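Side-chain contact in conserved domain protein (Streptococcus pneumoniae, PDB 2FI0), which is of unknown function but is a small helix-rich protein of the DUF1858 family: residues N39-M42 and R43-G47. Residues are numbered along the deposited sequence; the frame is centred on the assembly and turned at random.
Sequences NPLM and RNTVG
T45 OG1 sits at the end of the short helix 40-43, 2.8 Å from M42 O and 3.0 Å from L41 O; the one hydroxyl proton can serve only one of the two carbonyls at a time. A chi1 of 54° sets the hydroxyl between T45's own N and carbonyl carbon, turned back over the helix end, while CG2 lies against L41 O. M42 O also takes the backbone N of T45 at 3.1 Å, from well above the carbonyl plane, with a weak addition from V46 N as the chain leaves the helix. Beside this polar knot M42 bends back on itself and crosses the V46 side chain obliquely, with M42 CE 3.9 Å from V46 CG1.

R43 folds back over P40. Its chain runs extended, then bends at chi3 (69°), which lays one guanidinium face over the proline, R43 NH1 3.8 Å from P40 CA. NH1 is held by L37 O, with a weak second bond to A38 O, tying the arginine to the chain just ahead of the helix.

The helix itself is barely one turn long: R43 N bonds N39 O in a nearly straight line, and N44 N reaches P40 O. N39 is its N-cap, with OD1 accepting weakly from L41 N. The turn lies at the surface, leading from helix 40-43 into helix 46-49; R43 packs on V19, N44 on A16 and G47 bonds A16 through the backbone, docking the turn against helix 15-21.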
loop_
_atom_site.group_PDB
_atom_site.type_symbol
_atom_site.label_atom_id
_atom_site.label_comp_id
_atom_site.label_asym_id
_atom_site.label_seq_id
_atom_site.Cartn_x
_atom_site.Cartn_y
_atom_site.Cartn_z
ATOM N N ASN A 39 6.399 -1.202 11.758
ATOM C CA ASN A 39 6.918 -0.264 12.740
ATOM C C ASN A 39 6.770 1.182 12.236
ATOM O O ASN A 39 7.224 1.502 11.128
ATOM C CB ASN A 39 8.387 -0.589 13.050
ATOM C CG ASN A 39 8.932 0.224 14.208
ATOM O OD1 ASN A 39 9.334 1.374 14.032
ATOM N ND2 ASN A 39 8.960 -0.375 15.403
ATOM N N PRO A 40 6.123 2.056 13.043
ATOM C CA PRO A 40 5.900 3.454 12.674
ATOM C C PRO A 40 7.152 4.223 12.282
ATOM O O PRO A 40 7.106 5.006 11.344
ATOM C CB PRO A 40 5.292 4.060 13.939
ATOM C CG PRO A 40 4.706 2.938 14.661
ATOM C CD PRO A 40 5.529 1.744 14.359
ATOM N N LEU A 41 8.250 4.023 13.013
ATOM C CA LEU A 41 9.496 4.722 12.722
ATOM C C LEU A 41 9.971 4.394 11.300
ATOM O O LEU A 41 10.309 5.303 10.544
ATOM C CB LEU A 41 10.576 4.393 13.766
ATOM C CG LEU A 41 11.961 5.019 13.574
ATOM C CD1 LEU A 41 11.885 6.541 13.507
ATOM C CD2 LEU A 41 12.881 4.584 14.688
ATOM N N MET A 42 9.958 3.108 10.938
ATOM C CA MET A 42 10.338 2.683 9.579
ATOM C C MET A 42 9.352 3.205 8.541
ATOM O O MET A 42 9.750 3.765 7.523
ATOM C CB MET A 42 10.399 1.153 9.444
ATOM C CG MET A 42 11.545 0.408 10.141
ATOM S SD MET A 42 13.255 0.960 9.862
ATOM C CE MET A 42 13.117 1.307 8.107
ATOM N N ARG A 43 8.061 3.007 8.795
ATOM C CA ARG A 43 7.031 3.471 7.874
ATOM C C ARG A 43 7.072 4.987 7.660
ATOM O O ARG A 43 6.788 5.467 6.563
ATOM C CB ARG A 43 5.643 3.062 8.364
ATOM C CG ARG A 43 4.517 3.461 7.419
ATOM C CD ARG A 43 3.169 2.886 7.857
ATOM N NE ARG A 43 2.652 3.491 9.085
ATOM C CZ ARG A 43 2.702 2.940 10.296
ATOM N NH1 ARG A 43 3.236 1.741 10.494
ATOM N NH2 ARG A 43 2.193 3.594 11.330
ATOM N N ASN A 44 7.417 5.745 8.693
ATOM C CA ASN A 44 7.472 7.197 8.548
ATOM C C ASN A 44 8.847 7.727 8.124
ATOM O O ASN A 44 9.065 8.943 8.104
ATOM C CB ASN A 44 6.955 7.873 9.814
ATOM C CG ASN A 44 5.466 7.610 10.045
ATOM O OD1 ASN A 44 5.028 7.439 11.182
ATOM N ND2 ASN A 44 4.686 7.590 8.966
ATOM N N THR A 45 9.755 6.810 7.777
ATOM C CA THR A 45 11.034 7.151 7.147
ATOM C C THR A 45 11.037 6.636 5.694
ATOM O O THR A 45 10.780 7.406 4.760
ATOM C CB THR A 45 12.253 6.608 7.948
ATOM O OG1 THR A 45 12.110 5.199 8.176
ATOM C CG2 THR A 45 12.387 7.327 9.287
ATOM N N VAL A 46 11.287 5.338 5.505
ATOM C CA VAL A 46 11.275 4.758 4.150
ATOM C C VAL A 46 9.910 4.907 3.461
ATOM O O VAL A 46 9.857 5.194 2.262
ATOM C CB VAL A 46 11.753 3.260 4.106
ATOM C CG1 VAL A 46 10.952 2.371 5.042
ATOM C CG2 VAL A 46 11.662 2.696 2.680
ATOM N N GLY A 47 8.829 4.730 4.221
ATOM C CA GLY A 47 7.457 4.811 3.696
ATOM C C GLY A 47 7.005 6.194 3.241
ATOM O O GLY A 47 6.002 6.318 2.530
#